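Local structure of endonuclease V isoform X2 (Ciona intestinalis, 6OZI) at residues I123-A128 and P151-K156; E174-S179 and N183-K188. The protein probably cleaves inosine-containing nucleic acids in a metal-dependent reaction, as an endonuclease V of the RNase H-like clan. The protein carries 1 engineered substitution. All coordinates share one frame; numbering follows the deposited sequence.

Contact 1: I123-A128 and P151-K156; sequences IRRCGA and PEDGVK. With nucleotides of chain C.
Two loops of the RNase H-like fold of endonuclease V, each leading from a strand of the central sheet to the next helix, are clamped together by a two-pronged salt bridge between R125 and D153. The guanidinium grips the carboxylate end-on with its two terminal nitrogens, one to each oxygen. R125 NH2 lies 2.7 Å from D153 OD1 along a straight N-H line, and NH1 reaches OD2 at 2.9 Å. Both oxygens lie in or close to the guanidinium plane, yet the two flat groups are turned 50° against each other, and the nitrogens approach from above the carboxylate plane rather than within it. The R125 chain bends at its second torsion (chi2 -58°), which helps carry the guanidinium across to the 3-10 segment 151-153. Further partners fix its rotation: NH1 also bonds the H122 carbonyl, and F120 makes a cation-pi contact. Buried as it is, the carboxylate probably stays ionised with this arginine against it. Nearer the DNA, I123 and E152 meet more loosely: I123 CD1 rests 3.8 Å from E152 CD, about equally far from both carboxylate oxygens. The same loops meet the nucleic acid of chain C. P151 lays its CG 3.3 Å from N4 of the deoxycytidine DC4, while segment 123-128 ends against the base of the deoxyinosine DI5. There G127, the N-cap of helix 128-136, passes the base with its CA 3.4 Å from DI5 N1, and the A128 backbone N comes within 2.8 Å of that same N1.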
# COMPACT_ATOMS: atom_id res chain seq x y z
N ILE A 123 -0.93 6.31 30.18
CA ILE A 123 -1.82 6.42 31.34
C ILE A 123 -1.05 6.27 32.65
O ILE A 123 -1.32 6.97 33.63
CB ILE A 123 -2.98 5.41 31.24
CG1 ILE A 123 -3.86 5.52 32.49
CG2 ILE A 123 -2.45 3.99 31.02
CD1 ILE A 123 -5.14 4.73 32.42
N ARG A 124 -0.10 5.34 32.70
CA ARG A 124 0.74 5.17 33.87
C ARG A 124 2.17 5.65 33.62
O ARG A 124 3.10 5.23 34.33
CB ARG A 124 0.72 3.72 34.35
CG ARG A 124 -0.58 3.31 35.08
CD ARG A 124 -0.72 1.79 35.22
NE ARG A 124 -0.78 1.11 33.92
CZ ARG A 124 -1.90 0.91 33.22
NH1 ARG A 124 -3.07 1.33 33.68
NH2 ARG A 124 -1.84 0.28 32.05
N ARG A 125 2.36 6.53 32.64
CA ARG A 125 3.65 7.18 32.36
C ARG A 125 4.75 6.16 32.08
O ARG A 125 5.91 6.35 32.46
CB ARG A 125 4.05 8.11 33.51
CG ARG A 125 3.02 9.17 33.83
CD ARG A 125 2.70 10.05 32.62
NE ARG A 125 1.91 11.21 33.02
CZ ARG A 125 0.58 11.27 33.00
NH1 ARG A 125 -0.13 10.23 32.58
NH2 ARG A 125 -0.04 12.37 33.41
N CYS A 126 4.40 5.09 31.38
CA CYS A 126 5.32 3.99 31.11
C CYS A 126 4.95 3.32 29.79
O CYS A 126 4.67 2.12 29.72
CB CYS A 126 5.29 3.00 32.27
SG CYS A 126 6.51 1.66 32.19
N GLY A 127 4.95 4.10 28.70
CA GLY A 127 4.70 3.53 27.39
C GLY A 127 5.87 2.68 26.93
O GLY A 127 6.95 2.66 27.53
N ALA A 128 5.65 1.97 25.81
CA ALA A 128 6.61 0.96 25.35
C ALA A 128 7.99 1.55 25.10
O ALA A 128 9.00 0.91 25.41
CB ALA A 128 6.09 0.27 24.09
N PRO A 151 -8.59 9.68 29.00
CA PRO A 151 -9.59 10.44 29.78
C PRO A 151 -9.12 10.81 31.17
O PRO A 151 -9.40 11.91 31.64
CB PRO A 151 -10.79 9.49 29.83
CG PRO A 151 -10.60 8.56 28.69
CD PRO A 151 -9.13 8.41 28.50
N GLU A 152 -8.37 9.92 31.83
CA GLU A 152 -7.92 10.19 33.19
C GLU A 152 -6.98 11.39 33.27
O GLU A 152 -6.82 11.97 34.35
CB GLU A 152 -7.22 8.95 33.77
CG GLU A 152 -8.08 7.68 33.85
CD GLU A 152 -8.26 6.98 32.50
OE1 GLU A 152 -7.81 7.52 31.48
OE2 GLU A 152 -8.84 5.88 32.47
N ASP A 153 -6.38 11.79 32.14
CA ASP A 153 -5.50 12.96 32.09
C ASP A 153 -6.12 14.12 31.33
O ASP A 153 -5.45 15.14 31.12
CB ASP A 153 -4.16 12.59 31.45
CG ASP A 153 -3.23 11.87 32.40
OD1 ASP A 153 -2.77 12.49 33.39
OD2 ASP A 153 -2.95 10.67 32.15
N GLY A 154 -7.38 14.00 30.91
CA GLY A 154 -8.01 15.07 30.17
C GLY A 154 -7.47 15.24 28.77
O GLY A 154 -7.53 16.34 28.23
N VAL A 155 -6.96 14.17 28.17
CA VAL A 155 -6.39 14.21 26.83
C VAL A 155 -7.41 13.60 25.87
O VAL A 155 -7.63 12.38 25.87
CB VAL A 155 -5.05 13.46 26.75
CG1 VAL A 155 -4.55 13.42 25.31
CG2 VAL A 155 -4.03 14.12 27.66
N LYS A 156 -8.00 14.44 25.03
CA LYS A 156 -9.04 14.06 24.09
C LYS A 156 -8.61 14.40 22.67
O LYS A 156 -8.11 15.49 22.41
CB LYS A 156 -10.36 14.75 24.43
CG LYS A 156 -11.54 14.30 23.59
CD LYS A 156 -12.86 14.67 24.26
CE LYS A 156 -14.02 14.59 23.26
NZ LYS A 156 -14.05 13.31 22.50
P DI C 5 -4.53 3.36 19.90
OP1 DI C 5 -5.23 4.02 18.75
OP2 DI C 5 -4.63 1.85 19.84
O5' DI C 5 -2.97 3.88 20.02
C5' DI C 5 -2.61 5.17 19.58
C4' DI C 5 -1.10 5.26 19.45
O4' DI C 5 -0.46 5.05 20.92
C3' DI C 5 -0.61 4.32 18.66
O3' DI C 5 0.52 4.83 17.83
C2' DI C 5 -0.07 3.21 19.60
C1' DI C 5 0.30 3.98 20.88
N9 DI C 5 0.04 3.10 22.04
C8 DI C 5 -0.99 2.41 22.54
N7 DI C 5 -0.54 1.78 23.64
C5 DI C 5 0.74 2.07 23.80
C6 DI C 5 1.77 1.65 24.85
O6 DI C 5 1.47 0.92 25.74
N1 DI C 5 3.10 2.13 24.76
C2 DI C 5 3.48 3.00 23.69
N3 DI C 5 2.50 3.39 22.69
C4 DI C 5 1.11 2.89 22.79
P DC C 4 -10.55 5.12 20.13
OP1 DC C 4 -11.46 6.25 19.88
OP2 DC C 4 -10.06 4.30 19.00
O5' DC C 4 -9.30 5.67 20.95
C5' DC C 4 -8.10 6.01 20.29
C4' DC C 4 -6.91 5.64 21.14
O4' DC C 4 -7.15 6.08 22.51
C3' DC C 4 -6.64 4.13 21.22
O3' DC C 4 -5.25 3.89 21.24
C2' DC C 4 -7.29 3.72 22.54
C1' DC C 4 -7.07 4.97 23.38
N1 DC C 4 -8.08 5.12 24.47
C2 DC C 4 -7.71 4.83 25.78
O2 DC C 4 -6.55 4.46 26.01
N3 DC C 4 -8.63 4.96 26.77
C4 DC C 4 -9.87 5.36 26.48
N4 DC C 4 -10.75 5.48 27.48
C5 DC C 4 -10.26 5.67 25.14
C6 DC C 4 -9.35 5.53 24.17

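Contact 2: E174-S179 and N183-K188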
# COMPACT_ATOMS: atom_id res chain seq x y z
N GLU A 174 4.59 23.02 16.38
CA GLU A 174 4.77 22.20 17.57
C GLU A 174 3.75 22.61 18.62
O GLU A 174 3.57 23.80 18.87
CB GLU A 174 6.19 22.35 18.14
CG GLU A 174 7.27 21.74 17.27
CD GLU A 174 8.66 22.01 17.79
OE1 GLU A 174 8.89 23.11 18.32
OE2 GLU A 174 9.53 21.13 17.67
N LEU A 175 3.08 21.63 19.22
CA LEU A 175 2.04 21.88 20.21
C LEU A 175 2.25 20.96 21.40
O LEU A 175 2.29 19.73 21.24
CB LEU A 175 0.66 21.64 19.61
CG LEU A 175 -0.50 21.76 20.60
CD1 LEU A 175 -0.71 23.23 20.94
CD2 LEU A 175 -1.78 21.13 20.08
N ASP A 176 2.36 21.52 22.60
CA ASP A 176 2.48 20.70 23.79
C ASP A 176 1.16 20.00 24.07
O ASP A 176 0.10 20.63 24.05
CB ASP A 176 2.90 21.52 25.00
CG ASP A 176 4.30 22.08 24.88
OD1 ASP A 176 5.25 21.26 24.82
OD2 ASP A 176 4.47 23.31 24.91
N ILE A 177 1.22 18.70 24.34
CA ILE A 177 0.06 17.93 24.78
C ILE A 177 0.16 17.81 26.29
O ILE A 177 1.20 17.42 26.83
CB ILE A 177 0.03 16.56 24.09
CG1 ILE A 177 -0.29 16.73 22.60
CG2 ILE A 177 -0.98 15.64 24.76
CD1 ILE A 177 -0.05 15.49 21.76
N ILE A 178 -0.91 18.20 26.99
CA ILE A 178 -0.84 18.44 28.43
C ILE A 178 -1.89 17.61 29.15
O ILE A 178 -3.04 17.52 28.72
CB ILE A 178 -1.05 19.95 28.73
CG1 ILE A 178 0.16 20.76 28.26
CG2 ILE A 178 -1.32 20.18 30.21
CD1 ILE A 178 -0.12 22.25 28.12
N SER A 179 -1.49 17.07 30.30
CA SER A 179 -2.41 16.46 31.25
C SER A 179 -2.95 17.53 32.19
O SER A 179 -2.19 18.16 32.92
CB SER A 179 -1.71 15.38 32.07
OG SER A 179 -2.38 15.14 33.29
N ASN A 183 -1.11 18.47 35.40
CA ASN A 183 -0.55 19.79 35.06
C ASN A 183 0.88 19.64 34.56
O ASN A 183 1.81 20.28 35.06
CB ASN A 183 -0.63 20.75 36.26
CG ASN A 183 -0.37 22.19 35.86
OD1 ASN A 183 -0.95 22.70 34.91
ND2 ASN A 183 0.51 22.87 36.60
N GLU A 184 1.06 18.77 33.56
CA GLU A 184 2.39 18.52 33.01
C GLU A 184 2.27 18.22 31.52
O GLU A 184 1.22 17.77 31.05
CB GLU A 184 3.09 17.36 33.73
CG GLU A 184 2.36 16.02 33.60
CD GLU A 184 3.04 14.86 34.34
OE1 GLU A 184 4.19 15.02 34.80
OE2 GLU A 184 2.39 13.79 34.48
N VAL A 185 3.36 18.46 30.80
CA VAL A 185 3.43 18.13 29.38
C VAL A 185 3.74 16.65 29.24
O VAL A 185 4.68 16.13 29.86
CB VAL A 185 4.47 19.00 28.66
CG1 VAL A 185 4.58 18.57 27.20
CG2 VAL A 185 4.08 20.48 28.76
N LEU A 186 2.94 15.96 28.44
CA LEU A 186 3.12 14.54 28.17
C LEU A 186 3.88 14.28 26.88
O LEU A 186 4.62 13.28 26.80
CB LEU A 186 1.76 13.85 28.10
CG LEU A 186 0.86 13.95 29.34
CD1 LEU A 186 -0.44 13.18 29.12
CD2 LEU A 186 1.56 13.46 30.59
N ALA A 187 3.70 15.12 25.87
CA ALA A 187 4.23 14.88 24.54
C ALA A 187 4.19 16.18 23.75
O ALA A 187 3.72 17.22 24.23
CB ALA A 187 3.45 13.79 23.82
N LYS A 188 4.66 16.11 22.51
CA LYS A 188 4.70 17.24 21.61
C LYS A 188 4.13 16.77 20.27
O LYS A 188 4.63 15.79 19.70
CB LYS A 188 6.13 17.77 21.47
CG LYS A 188 6.25 19.26 21.36
CD LYS A 188 7.63 19.69 21.82
CE LYS A 188 7.73 21.20 22.01
NZ LYS A 188 7.16 21.63 23.30
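The beta hairpin of strands 174-179 and 184-190 forms one margin of the central mixed sheet, and two beta bulges interrupt the pairing of its strands. Around the first, a classic bulge, L186 and A187 both face I177: I177 N bonds A187 O at 2.9 Å, and I177 O receives L186 N at 2.8 Å. The second, a G1 bulge at the turn, sets N183 and E184 opposite S179. Here S179 N bonds E184 O at 2.9 Å, whereas both return bonds to S179 O are weak. On the face bearing D176, I178, V185 and K188, the lysine runs beside the aspartate, pointing the same way. Its last torsion is bent (chi4 81°), turning the ammonium toward D176 in a salt bridge, although K188 NZ is modelled unusually close to D176 OD1 and the exact length is doubtful. V185 crosses D176 and I178 on this face, with CG1 3.7 Å from D176 OD1 and CG2 4.0 Å from I178 CG1. The other face carries I177, which packs on V160 of helix 157-169 and F201 of strand 200-206, together with S179 and E184, whose polar partners are D153 and R125, so the turn end of the hairpin is tied to the loops near the nucleic acid. The L186 side chain rests against S179, its CD1 3.9 Å from S179 CB.

How the contacts relate
From the N terminus, contact 1 comes first, bringing the loop after strand 112-116 against the loop after strand 140-144 and so closing a loop around helix 128-136 and strand 140-144. Helix 157-169 then leads to contact 2, a short-range hairpin closed by a tight turn. The two are in series, neither enclosing the other, yet their centres lie 11 Å apart and they touch directly. R125 NE meets E184 OE2 at 3.0 Å in a salt bridge, and D153 OD1 is hydrogen-bonded to S179 OG at 2.7 Å. Both partners of the contact 1 salt bridge are thus held from the hairpin, joining the sheet margin to the inosine-side loops.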